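Local coordinates for tannase (Lactobacillus plantarum, PDB 3WA7), which hydrolyses the ester bonds of tannins as a tannase with the alpha/beta-hydrolase fold, at residues I69-T74 with A138-V143; G77-P82 with G115-D120; A111-R116 with I133-A138; N160-G165 with S201-I206; A347-D352 with H370-A375. All blocks are in the same frame, centred on the assembly; numbering follows the deposited sequence.

Contacts 1, 3 and 4 lie on or beside the central sheet of the alpha/beta-hydrolase fold, and contact 2 joins loops leaving two of its strands; contact 5 sits out in the long insertion between strands 199-203 and 410-414. Contacts 1 and 3 share helix 131-145, their centres about 9 Å apart, and Met71 CE meets Met136 CE at 3.8 Å. Contacts 2 and 3 share Gly115 and Arg116, and Gly81 O lies 2.7 Å from Ile113 N. Contact 4 holds Ser163, the probable nucleophile; one sulfate bridges it to Gly77 of contact 2. Contact 5 reaches contact 4 through packing of Phe348 CE2 on Ile206 CG2 at 3.8 Å, their centres being about 22 Å apart.

Contact 1 of 5, residues I69-T74 with A138-V143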
# COMPACT_ATOMS: atom_id res chain seq x y z
N ILE A 69 11.14 3.08 -14.45
CA ILE A 69 11.51 1.86 -13.75
C ILE A 69 10.44 1.59 -12.71
O ILE A 69 10.37 2.25 -11.67
CB ILE A 69 12.89 1.99 -13.05
CG1 ILE A 69 13.98 2.24 -14.10
CG2 ILE A 69 13.20 0.72 -12.27
CD1 ILE A 69 15.37 2.40 -13.52
N LEU A 70 9.57 0.63 -13.01
CA LEU A 70 8.49 0.26 -12.10
C LEU A 70 9.07 -0.67 -11.05
O LEU A 70 9.76 -1.63 -11.38
CB LEU A 70 7.38 -0.47 -12.87
CG LEU A 70 6.11 -0.81 -12.09
CD1 LEU A 70 5.32 0.46 -11.82
CD2 LEU A 70 5.27 -1.79 -12.89
N MSE A 71 8.79 -0.38 -9.78
CA MSE A 71 9.29 -1.21 -8.69
C MSE A 71 8.13 -1.69 -7.84
O MSE A 71 7.80 -1.08 -6.82
CB MSE A 71 10.32 -0.44 -7.85
CG MSE A 71 11.59 -0.12 -8.64
SE MSE A 71 13.04 0.57 -7.55
CE MSE A 71 13.64 -1.10 -6.76
N PRO A 72 7.49 -2.78 -8.26
CA PRO A 72 6.35 -3.37 -7.55
C PRO A 72 6.83 -4.27 -6.42
O PRO A 72 7.95 -4.79 -6.47
CB PRO A 72 5.65 -4.15 -8.64
CG PRO A 72 6.82 -4.73 -9.40
CD PRO A 72 7.78 -3.54 -9.49
N ASN A 73 6.00 -4.45 -5.41
CA ASN A 73 6.37 -5.35 -4.32
C ASN A 73 5.20 -6.30 -4.09
O ASN A 73 4.06 -6.01 -4.43
CB ASN A 73 6.71 -4.57 -3.04
CG ASN A 73 5.50 -3.98 -2.36
OD1 ASN A 73 4.67 -4.70 -1.81
ND2 ASN A 73 5.39 -2.65 -2.40
N THR A 74 5.50 -7.46 -3.50
CA THR A 74 4.47 -8.46 -3.26
C THR A 74 4.08 -8.55 -1.79
O THR A 74 3.55 -9.57 -1.35
CB THR A 74 4.96 -9.83 -3.73
OG1 THR A 74 6.17 -10.17 -3.03
CG2 THR A 74 5.23 -9.81 -5.22
N ALA A 138 16.68 0.10 0.36
CA ALA A 138 17.95 -0.50 -0.05
C ALA A 138 17.87 -0.88 -1.52
O ALA A 138 18.82 -0.69 -2.27
CB ALA A 138 18.25 -1.73 0.80
N ALA A 139 16.72 -1.43 -1.93
CA ALA A 139 16.53 -1.82 -3.32
C ALA A 139 16.56 -0.60 -4.22
O ALA A 139 17.15 -0.62 -5.30
CB ALA A 139 15.21 -2.57 -3.48
N ILE A 140 15.92 0.48 -3.78
CA ILE A 140 15.92 1.72 -4.56
C ILE A 140 17.35 2.26 -4.66
O ILE A 140 17.77 2.69 -5.74
CB ILE A 140 15.02 2.78 -3.90
CG1 ILE A 140 13.57 2.30 -3.94
CG2 ILE A 140 15.17 4.13 -4.63
CD1 ILE A 140 12.61 3.15 -3.11
N ARG A 141 18.10 2.23 -3.57
CA ARG A 141 19.48 2.71 -3.61
C ARG A 141 20.32 1.88 -4.57
O ARG A 141 21.17 2.41 -5.28
CB ARG A 141 20.11 2.69 -2.21
CG ARG A 141 19.42 3.65 -1.26
CD ARG A 141 20.20 3.87 0.02
NE ARG A 141 19.57 4.94 0.78
CZ ARG A 141 20.13 5.58 1.80
NH1 ARG A 141 21.35 5.27 2.21
NH2 ARG A 141 19.46 6.55 2.42
N TYR A 142 20.07 0.57 -4.60
CA TYR A 142 20.81 -0.31 -5.51
C TYR A 142 20.56 0.13 -6.95
O TYR A 142 21.49 0.25 -7.74
CB TYR A 142 20.35 -1.76 -5.35
CG TYR A 142 21.06 -2.71 -6.30
CD1 TYR A 142 22.30 -3.26 -5.97
CD2 TYR A 142 20.52 -2.99 -7.56
CE1 TYR A 142 22.99 -4.07 -6.87
CE2 TYR A 142 21.21 -3.79 -8.47
CZ TYR A 142 22.44 -4.33 -8.12
OH TYR A 142 23.12 -5.10 -9.03
N VAL A 143 19.30 0.38 -7.27
CA VAL A 143 18.93 0.80 -8.62
C VAL A 143 19.57 2.13 -9.00
O VAL A 143 20.20 2.24 -10.05
CB VAL A 143 17.39 0.93 -8.75
CG1 VAL A 143 17.03 1.60 -10.07
CG2 VAL A 143 16.75 -0.45 -8.68
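Met71, a selenomethionine built in as a label, drives the end of its side chain against helix 131-145 and makes most of this apolar contact. Its methyl CE lies 3.7 Å from Val143 CG2 and 3.9 Å from Ala139 CB, so it sits against two residues one helical turn apart. SE passes Ile140 CG1 obliquely at 4.0 Å. The bend comes at the last torsion (chi3 77°), which swings CE off the line of the chain and onto the helix. Met71 and Val143 slide past one another in opposite directions, whereas Ile69 and Val143 meet tip to tip, CD1 to CG1 at 3.9 Å. The two methyls of Val143 are thereby shared out, CG1 to Ile69 and CG2 to Met71.

This is a helix packed on a sheet: the axes of 69-72 and 138-143 come within 11.0 Å, nearly antiparallel at 160°. Helix 131-145 belongs to a beta-alpha-beta crossover from strand 107-111 to strand 157-160, and strand 69-72 runs between those two, parallel to both.

Backbone bonds run along the helix (Val143 N to Ala139 O) and, for the strand, to its sheet neighbours: Ile69 and Met71 pair with Ile158 of strand 157-160.

Contact 2 of 5, residues G77-P82 with G115-D120. With SO4 (sulfate ion), chain C.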
# COMPACT_ATOMS: atom_id res chain seq x y z
N GLY A 77 -0.28 -8.12 4.17
CA GLY A 77 -0.36 -8.43 5.59
C GLY A 77 0.91 -8.14 6.37
O GLY A 77 1.09 -8.67 7.48
N TYR A 78 1.76 -7.30 5.81
CA TYR A 78 3.05 -6.94 6.40
C TYR A 78 3.94 -8.17 6.56
O TYR A 78 4.84 -8.23 7.40
CB TYR A 78 2.86 -6.22 7.74
CG TYR A 78 2.54 -4.75 7.55
CD1 TYR A 78 1.24 -4.27 7.71
CD2 TYR A 78 3.53 -3.85 7.13
CE1 TYR A 78 0.93 -2.93 7.47
CE2 TYR A 78 3.23 -2.51 6.89
CZ TYR A 78 1.93 -2.06 7.05
OH TYR A 78 1.63 -0.73 6.81
N LEU A 79 3.68 -9.16 5.70
CA LEU A 79 4.43 -10.40 5.67
C LEU A 79 5.52 -10.25 4.62
O LEU A 79 5.54 -9.26 3.88
CB LEU A 79 3.51 -11.55 5.27
CG LEU A 79 2.43 -11.96 6.28
CD1 LEU A 79 1.40 -12.84 5.60
CD2 LEU A 79 3.08 -12.68 7.45
N PRO A 80 6.45 -11.21 4.55
CA PRO A 80 7.52 -11.11 3.55
C PRO A 80 6.94 -11.10 2.14
O PRO A 80 5.94 -11.76 1.87
CB PRO A 80 8.36 -12.36 3.81
CG PRO A 80 8.11 -12.65 5.25
CD PRO A 80 6.64 -12.39 5.41
N GLY A 81 7.57 -10.33 1.25
CA GLY A 81 7.12 -10.25 -0.13
C GLY A 81 8.27 -10.68 -1.04
O GLY A 81 9.20 -9.90 -1.27
N PRO A 82 8.23 -11.90 -1.57
CA PRO A 82 9.29 -12.39 -2.44
C PRO A 82 9.44 -11.61 -3.74
O PRO A 82 8.48 -11.00 -4.22
CB PRO A 82 8.90 -13.85 -2.68
CG PRO A 82 7.41 -13.82 -2.60
CD PRO A 82 7.17 -12.92 -1.40
N GLY A 115 9.52 -9.48 5.92
CA GLY A 115 8.23 -9.30 6.56
C GLY A 115 8.28 -9.72 8.01
O GLY A 115 9.29 -10.26 8.47
N ARG A 116 7.18 -9.51 8.73
CA ARG A 116 7.10 -9.80 10.16
C ARG A 116 7.44 -11.22 10.60
O ARG A 116 7.79 -11.44 11.76
CB ARG A 116 5.71 -9.42 10.69
CG ARG A 116 4.54 -10.15 10.02
CD ARG A 116 3.22 -9.48 10.39
NE ARG A 116 2.07 -10.04 9.69
CZ ARG A 116 1.40 -11.12 10.08
NH1 ARG A 116 1.76 -11.78 11.17
NH2 ARG A 116 0.35 -11.54 9.38
N THR A 117 7.36 -12.18 9.68
CA THR A 117 7.67 -13.57 10.01
C THR A 117 9.08 -13.97 9.61
O THR A 117 9.52 -15.09 9.89
CB THR A 117 6.67 -14.54 9.33
OG1 THR A 117 6.63 -14.25 7.92
CG2 THR A 117 5.28 -14.39 9.92
N THR A 118 9.80 -13.07 8.94
CA THR A 118 11.16 -13.36 8.50
C THR A 118 12.11 -13.57 9.67
O THR A 118 12.20 -12.73 10.57
CB THR A 118 11.73 -12.23 7.63
OG1 THR A 118 10.92 -12.07 6.45
CG2 THR A 118 13.17 -12.54 7.21
N VAL A 119 12.83 -14.69 9.66
CA VAL A 119 13.79 -14.96 10.72
C VAL A 119 15.13 -15.22 10.05
O VAL A 119 15.18 -15.60 8.88
CB VAL A 119 13.41 -16.20 11.56
CG1 VAL A 119 12.08 -15.97 12.26
CG2 VAL A 119 13.33 -17.44 10.67
N ASP A 120 16.22 -14.98 10.78
CA ASP A 120 17.53 -15.23 10.21
C ASP A 120 17.91 -16.69 10.42
O ASP A 120 17.09 -17.50 10.87
CB ASP A 120 18.59 -14.29 10.83
CG ASP A 120 18.78 -14.51 12.32
OD1 ASP A 120 18.32 -15.54 12.85
OD2 ASP A 120 19.40 -13.64 12.97
S SO4 C . -3.44 -8.48 2.83
O1 SO4 C . -2.86 -9.34 1.78
O2 SO4 C . -4.78 -8.04 2.42
O3 SO4 C . -3.55 -9.25 4.08
O4 SO4 C . -2.57 -7.31 3.04
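Arg116 lies along the backbone of Gly77 and Tyr78, starting from its own amide: N donates to Tyr78 O at 3.0 Å, almost straight at 175° and in the carbonyl plane. From CB the chain keeps close to that oxygen. CG, placed between the backbone N and the carbonyl carbon (chi1 60°), comes within 3.3 Å of Tyr78 O; CD moves on to lie beside both Tyr78 O and Gly77 O. NE donates to Gly77 O at 2.8 Å, with the oxygen in the guanidinium plane and the N-H pointing nearly down the carbonyl axis. Over one face of the guanidinium lies Leu79 CD2, 3.5 Å from CZ and as close to NH2, and at the tip NH1 finds Asn359.

Beyond the arginine the loops fit tightly. Gly115 CA sits 3.3 Å from Pro80 N, and Pro80 CD and CG rest on two hydroxyls, CD 3.1 Å from Thr117 OG1 and CG as near to Thr118 OG1. Thr118 OG1 also accepts from Gly115 N, bracing the type I turn 115-118.

Two successive carbonyls accept from one arginine, which would steady the loop at Gly77. Gly77 N donates to O4 of a sulfate probably from the crystallisation liquor, and Ser163 OG binds the same oxygen. This is consistent with an anion-holding backbone amide next to the probable nucleophile, where many alpha/beta hydrolases place part of the oxyanion hole.

Contact 3 of 5, residues A111-R116 with I133-A138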
# COMPACT_ATOMS: atom_id res chain seq x y z
N ALA A 111 11.89 -6.25 -6.15
CA ALA A 111 12.70 -6.63 -5.00
C ALA A 111 11.97 -7.45 -3.95
O ALA A 111 10.78 -7.23 -3.69
CB ALA A 111 13.30 -5.38 -4.37
N GLY A 112 12.68 -8.40 -3.35
CA GLY A 112 12.12 -9.21 -2.29
C GLY A 112 12.21 -8.35 -1.04
O GLY A 112 13.21 -7.66 -0.84
N ILE A 113 11.18 -8.40 -0.20
CA ILE A 113 11.12 -7.57 1.00
C ILE A 113 10.85 -8.39 2.27
O ILE A 113 9.94 -9.21 2.29
CB ILE A 113 9.99 -6.51 0.85
CG1 ILE A 113 10.22 -5.68 -0.41
CG2 ILE A 113 9.92 -5.64 2.09
CD1 ILE A 113 11.49 -4.85 -0.38
N ARG A 114 11.64 -8.15 3.31
CA ARG A 114 11.44 -8.85 4.58
C ARG A 114 10.08 -8.52 5.18
O ARG A 114 9.57 -7.41 5.01
CB ARG A 114 12.53 -8.47 5.58
CG ARG A 114 13.88 -9.11 5.35
CD ARG A 114 14.87 -8.55 6.35
NE ARG A 114 15.18 -7.16 6.06
CZ ARG A 114 15.80 -6.33 6.90
NH1 ARG A 114 16.17 -6.76 8.10
NH2 ARG A 114 16.08 -5.09 6.52
N GLY A 115 9.52 -9.48 5.92
CA GLY A 115 8.23 -9.30 6.56
C GLY A 115 8.28 -9.72 8.01
O GLY A 115 9.29 -10.26 8.47
N ARG A 116 7.18 -9.51 8.73
CA ARG A 116 7.10 -9.80 10.16
C ARG A 116 7.44 -11.22 10.60
O ARG A 116 7.79 -11.44 11.76
CB ARG A 116 5.71 -9.42 10.69
CG ARG A 116 4.54 -10.15 10.02
CD ARG A 116 3.22 -9.48 10.39
NE ARG A 116 2.07 -10.04 9.69
CZ ARG A 116 1.40 -11.12 10.08
NH1 ARG A 116 1.76 -11.78 11.17
NH2 ARG A 116 0.35 -11.54 9.38
N ILE A 133 10.40 -1.26 4.99
CA ILE A 133 10.74 -0.03 4.29
C ILE A 133 12.26 0.13 4.14
O ILE A 133 12.73 0.75 3.20
CB ILE A 133 10.12 1.21 5.01
CG1 ILE A 133 10.42 2.48 4.21
CG2 ILE A 133 10.64 1.31 6.43
CD1 ILE A 133 9.80 2.50 2.82
N VAL A 134 13.02 -0.45 5.07
CA VAL A 134 14.48 -0.39 4.95
C VAL A 134 14.87 -1.18 3.70
O VAL A 134 15.71 -0.74 2.92
CB VAL A 134 15.17 -1.00 6.20
CG1 VAL A 134 16.66 -1.22 5.93
CG2 VAL A 134 15.01 -0.06 7.38
N ASP A 135 14.23 -2.33 3.50
CA ASP A 135 14.53 -3.15 2.32
C ASP A 135 14.10 -2.46 1.03
O ASP A 135 14.81 -2.51 0.03
CB ASP A 135 13.85 -4.52 2.41
CG ASP A 135 14.60 -5.48 3.31
OD1 ASP A 135 15.76 -5.19 3.69
OD2 ASP A 135 14.03 -6.54 3.64
N MSE A 136 12.93 -1.82 1.04
CA MSE A 136 12.46 -1.12 -0.15
C MSE A 136 13.46 -0.02 -0.51
O MSE A 136 13.79 0.17 -1.68
CB MSE A 136 11.07 -0.52 0.09
CG MSE A 136 10.40 0.02 -1.16
SE MSE A 136 9.96 -1.38 -2.44
CE MSE A 136 11.37 -1.06 -3.74
N LYS A 137 13.94 0.69 0.51
CA LYS A 137 14.90 1.76 0.28
C LYS A 137 16.25 1.23 -0.20
O LYS A 137 16.89 1.83 -1.06
CB LYS A 137 15.09 2.58 1.57
CG LYS A 137 13.94 3.53 1.88
CD LYS A 137 14.04 4.10 3.30
CE LYS A 137 12.98 5.17 3.55
NZ LYS A 137 13.23 6.38 2.71
N ALA A 138 16.68 0.10 0.36
CA ALA A 138 17.95 -0.50 -0.05
C ALA A 138 17.87 -0.88 -1.52
O ALA A 138 18.82 -0.69 -2.27
CB ALA A 138 18.25 -1.73 0.80
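Arg114 grips Asp135 side-on with two nitrogens, and the carboxylate gathers a third donor from the arginine's own backbone. Asp135 OD2 takes two bonds: Arg114 N at 2.9 Å, arriving on the anti lone pair, and Arg114 NE at 2.8 Å on the syn side but somewhat out of the carboxylate plane. OD1 accepts from Arg114 NH2, also 2.8 Å away but well above the carboxylate plane, since guanidinium and carboxylate are turned 40° against each other. OD1 is shared with Gln43 NE2, so both oxygens of this buried acid have two donors. On the arginine, NH1 makes a weak bond to Val126 O. The bend at chi3 (-69°) turns the guanidinium toward the helix, so that NE and the backbone N reach the same oxygen, and Val134 CG1 closes on the edge at NH2. So many donors would be expected to favour the charged acid.

Beside the salt bridge the contact turns apolar. The Ile113 and Asp135 side chains run past each other in opposite directions, Ile113 CD1 lying 3.7 Å from Asp135 CB and 4.3 Å from Met136 SE (selenomethionine). Along the loop, Ile113 pairs with Gly81 and Gly112 O accepts from Tyr34 OH.

Here the loop leaving strand 107-111 is tied to the helix it leads into, 131-145, on the first limb of a beta-alpha-beta crossover in the alpha/beta-hydrolase sheet.

Contact 4 of 5, residues N160-G165 with S201-I206; sequences NGTSAG and SAYCPI. With SO4 (sulfate ion), chain C.
Asn160 OD1 takes the hydroxyl of Ser201 at 2.7 Å, with OG lying 41° above the amide's carbonyl plane. The same oxygen faces the edge of the Tyr203 ring, 3.3 Å from CE1, with amide and ring planes steeply turned at 75°. ND2 is fixed by Asp454, and Tyr203 OH in turn by Asp456. At Gly161 the backbones meet: its O accepts from Tyr203 N at 3.0 Å in an almost straight bond, while its own N is buried without a partner. Just past the end of strand 157-160, Thr162 makes a single backbone bridge with Tyr203, and its CG2 leans on Cys204 SG at 3.7 Å.

Next comes the sharp turn. Ser163 has a positive phi of 61°, the strained backbone of a nucleophile elbow, and Gly161, Ser163 and Gly165 fit the GxSxG pattern. Ser163 is probably the nucleophile of a Ser-His-Asp triad with His451 and Asp419, as in other alpha/beta hydrolases.

Both sides of that turn are held by the neighbouring segment: Ser163 N donates to Tyr203 O at 2.8 Å, and Ser163 O accepts from Ile206 N, which stands well above the carbonyl plane. OG, directed away from the backbone N, donates to sulfate O4 at 2.6 Å and also bonds His451 NE2, while Ile206 CG1 presses on it at 3.3 Å. Ala164 then opens helix 164-174, and Gly165 N closes the first bend onto Thr162 O at 2.8 Å.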
# COMPACT_ATOMS: atom_id res chain seq x y z
N ASN A 160 4.99 0.48 -6.69
CA ASN A 160 3.62 0.02 -6.75
C ASN A 160 3.45 -1.11 -5.75
O ASN A 160 4.37 -1.89 -5.51
CB ASN A 160 3.26 -0.48 -8.15
CG ASN A 160 1.79 -0.83 -8.28
OD1 ASN A 160 0.92 -0.06 -7.85
ND2 ASN A 160 1.49 -1.97 -8.88
N GLY A 161 2.27 -1.19 -5.16
CA GLY A 161 2.01 -2.24 -4.19
C GLY A 161 0.55 -2.20 -3.79
O GLY A 161 -0.13 -1.20 -4.02
N THR A 162 0.09 -3.29 -3.20
CA THR A 162 -1.30 -3.41 -2.76
C THR A 162 -1.38 -3.68 -1.25
O THR A 162 -0.57 -4.43 -0.72
CB THR A 162 -2.00 -4.57 -3.51
OG1 THR A 162 -2.04 -4.28 -4.92
CG2 THR A 162 -3.41 -4.77 -3.00
N SER A 163 -2.35 -3.06 -0.59
CA SER A 163 -2.57 -3.25 0.85
C SER A 163 -1.35 -2.82 1.66
O SER A 163 -0.92 -1.67 1.57
CB SER A 163 -2.91 -4.72 1.13
OG SER A 163 -3.42 -4.90 2.44
N ALA A 164 -0.79 -3.73 2.45
CA ALA A 164 0.41 -3.39 3.22
C ALA A 164 1.50 -3.00 2.22
O ALA A 164 2.38 -2.19 2.52
CB ALA A 164 0.86 -4.59 4.05
N GLY A 165 1.43 -3.58 1.03
CA GLY A 165 2.39 -3.28 -0.02
C GLY A 165 2.13 -1.90 -0.58
O GLY A 165 3.03 -1.25 -1.13
N SER A 201 2.50 4.68 -6.73
CA SER A 201 1.25 4.05 -7.10
C SER A 201 0.93 3.16 -5.90
O SER A 201 1.78 2.37 -5.46
CB SER A 201 1.38 3.18 -8.35
OG SER A 201 0.18 2.45 -8.54
N ALA A 202 -0.27 3.30 -5.35
CA ALA A 202 -0.63 2.51 -4.19
C ALA A 202 -2.09 2.10 -4.18
O ALA A 202 -2.99 2.95 -4.32
CB ALA A 202 -0.31 3.27 -2.91
N TYR A 203 -2.33 0.80 -4.04
CA TYR A 203 -3.68 0.28 -3.97
C TYR A 203 -3.99 -0.04 -2.51
O TYR A 203 -3.17 -0.64 -1.81
CB TYR A 203 -3.82 -0.99 -4.83
CG TYR A 203 -3.68 -0.71 -6.30
CD1 TYR A 203 -2.43 -0.66 -6.91
CD2 TYR A 203 -4.81 -0.45 -7.09
CE1 TYR A 203 -2.30 -0.36 -8.26
CE2 TYR A 203 -4.69 -0.15 -8.44
CZ TYR A 203 -3.43 -0.10 -9.02
OH TYR A 203 -3.31 0.18 -10.36
N CYS A 204 -5.16 0.40 -2.07
CA CYS A 204 -5.63 0.22 -0.69
C CYS A 204 -4.50 0.21 0.34
O CYS A 204 -4.36 -0.74 1.10
CB CYS A 204 -6.48 -1.05 -0.57
SG CYS A 204 -5.70 -2.62 -1.07
N PRO A 205 -3.70 1.28 0.38
CA PRO A 205 -2.59 1.33 1.34
C PRO A 205 -3.06 1.26 2.78
O PRO A 205 -3.77 2.15 3.26
CB PRO A 205 -1.90 2.66 1.01
CG PRO A 205 -3.04 3.51 0.50
CD PRO A 205 -3.79 2.53 -0.39
N ILE A 206 -2.68 0.19 3.47
CA ILE A 206 -3.05 0.01 4.86
C ILE A 206 -1.97 0.72 5.67
O ILE A 206 -0.98 0.11 6.06
CB ILE A 206 -3.11 -1.48 5.22
CG1 ILE A 206 -4.10 -2.20 4.29
CG2 ILE A 206 -3.54 -1.66 6.68
CD1 ILE A 206 -5.55 -1.74 4.44
S SO4 C . -3.44 -8.48 2.83
O1 SO4 C . -2.86 -9.34 1.78
O2 SO4 C . -4.78 -8.04 2.42
O3 SO4 C . -3.55 -9.25 4.08
O4 SO4 C . -2.57 -7.31 3.04

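Contact 5 of 5, residues A347-D352 with H370-A375; sequences AFDQLD and HFTALA
Asp349 sends its carboxylate into the loop 370-372 and is met there by three donors, among them a His-carboxylate hydrogen bond, tying the loop between helices 332-339 and 356-360 to the N-terminal end of helix 373-377. His370 ND1 donates to OD1 at 2.7 Å, with the oxygen in the plane of the imidazole. OD2 takes two more: Phe371 N and Thr372 OG1, each 2.7 Å away and arriving from opposite faces of the carboxylate plane, which pins its rotation. CG stands anti to the backbone N (chi1 -165°), carrying the acid across to the other loop. Asp349 CB lies over one face of the Phe371 ring, offset toward the rim, in a CH-pi contact 3.9 Å from the centroid.

Gln350 O lies at the edge of the His370 ring, near its plane, 3.1 Å from CE1, and Leu351 CD2 packs on Ala375 CB at 3.9 Å.

One shell further out, Asn358 ND2 gives OD1 a second donor and Ser379 OG holds His370 NE2, so the imidazole is fixed at both nitrogens. Asp213 receives the backbone N of both Phe348 and Asp349, which sits at the centre of an inverse gamma turn, and Phe361 stacks on Phe371. Thr372 is also the N-cap of helix 373-377: while OG1 donates to Asp349, it accepts a weak bond from Ala375 N at 3.3 Å.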
# COMPACT_ATOMS: atom_id res chain seq x y z
N ALA A 347 -9.84 -2.94 15.37
CA ALA A 347 -9.58 -3.63 14.11
C ALA A 347 -8.10 -3.85 13.81
O ALA A 347 -7.75 -4.80 13.09
CB ALA A 347 -10.23 -2.86 12.95
N PHE A 348 -7.23 -3.00 14.34
CA PHE A 348 -5.80 -3.12 14.09
C PHE A 348 -4.97 -3.41 15.33
O PHE A 348 -4.19 -4.36 15.35
CB PHE A 348 -5.29 -1.84 13.40
CG PHE A 348 -5.94 -1.59 12.06
CD1 PHE A 348 -7.23 -1.06 11.99
CD2 PHE A 348 -5.29 -1.94 10.88
CE1 PHE A 348 -7.87 -0.90 10.76
CE2 PHE A 348 -5.92 -1.78 9.64
CZ PHE A 348 -7.21 -1.26 9.58
N ASP A 349 -5.13 -2.61 16.38
CA ASP A 349 -4.37 -2.86 17.59
C ASP A 349 -5.21 -3.72 18.53
O ASP A 349 -5.86 -3.22 19.45
CB ASP A 349 -3.99 -1.54 18.28
CG ASP A 349 -2.90 -1.73 19.32
OD1 ASP A 349 -2.65 -2.89 19.71
OD2 ASP A 349 -2.30 -0.73 19.76
N GLN A 350 -5.19 -5.03 18.29
CA GLN A 350 -5.95 -5.96 19.12
C GLN A 350 -5.45 -5.97 20.55
O GLN A 350 -4.25 -5.90 20.80
CB GLN A 350 -5.90 -7.37 18.51
CG GLN A 350 -6.96 -7.63 17.47
CD GLN A 350 -8.30 -7.95 18.10
OE1 GLN A 350 -8.45 -8.95 18.81
NE2 GLN A 350 -9.29 -7.10 17.85
N LEU A 351 -6.38 -6.06 21.50
CA LEU A 351 -6.01 -6.04 22.91
C LEU A 351 -5.14 -7.23 23.31
O LEU A 351 -4.37 -7.15 24.26
CB LEU A 351 -7.26 -6.00 23.79
CG LEU A 351 -8.22 -4.83 23.51
CD1 LEU A 351 -9.31 -4.82 24.57
CD2 LEU A 351 -7.46 -3.51 23.52
N ASP A 352 -5.27 -8.33 22.57
CA ASP A 352 -4.49 -9.53 22.87
C ASP A 352 -3.26 -9.69 21.97
O ASP A 352 -2.63 -10.74 21.97
CB ASP A 352 -5.36 -10.79 22.78
CG ASP A 352 -6.01 -10.97 21.42
OD1 ASP A 352 -5.65 -10.24 20.47
OD2 ASP A 352 -6.90 -11.84 21.31
N HIS A 370 1.70 -3.27 21.19
CA HIS A 370 0.57 -2.39 20.91
C HIS A 370 1.21 -1.16 20.27
O HIS A 370 2.43 -0.98 20.37
CB HIS A 370 -0.15 -2.00 22.20
CG HIS A 370 -0.91 -3.12 22.83
ND1 HIS A 370 -1.92 -3.79 22.18
CD2 HIS A 370 -0.79 -3.71 24.04
CE1 HIS A 370 -2.40 -4.74 22.97
NE2 HIS A 370 -1.73 -4.71 24.11
N PHE A 371 0.41 -0.34 19.60
CA PHE A 371 0.93 0.86 18.96
C PHE A 371 -0.01 2.04 19.14
O PHE A 371 0.05 3.03 18.41
CB PHE A 371 1.22 0.60 17.48
CG PHE A 371 0.14 -0.16 16.76
CD1 PHE A 371 -0.83 0.52 16.01
CD2 PHE A 371 0.09 -1.55 16.81
CE1 PHE A 371 -1.82 -0.18 15.32
CE2 PHE A 371 -0.90 -2.26 16.13
CZ PHE A 371 -1.86 -1.57 15.38
N THR A 372 -0.89 1.91 20.13
CA THR A 372 -1.86 2.95 20.48
C THR A 372 -1.98 2.94 22.00
O THR A 372 -1.90 1.88 22.62
CB THR A 372 -3.25 2.68 19.87
OG1 THR A 372 -3.79 1.46 20.41
CG2 THR A 372 -3.17 2.58 18.36
N ALA A 373 -2.17 4.11 22.59
CA ALA A 373 -2.30 4.21 24.04
C ALA A 373 -3.52 3.43 24.52
O ALA A 373 -3.49 2.78 25.56
CB ALA A 373 -2.41 5.68 24.45
N LEU A 374 -4.60 3.50 23.75
CA LEU A 374 -5.84 2.81 24.11
C LEU A 374 -5.66 1.31 24.32
O LEU A 374 -6.06 0.77 25.36
CB LEU A 374 -6.90 3.03 23.02
CG LEU A 374 -8.20 2.28 23.26
CD1 LEU A 374 -9.02 3.00 24.30
CD2 LEU A 374 -8.97 2.18 21.96
N ALA A 375 -5.07 0.63 23.34
CA ALA A 375 -4.87 -0.81 23.43
C ALA A 375 -3.83 -1.21 24.47
O ALA A 375 -3.91 -2.30 25.04
CB ALA A 375 -4.50 -1.38 22.06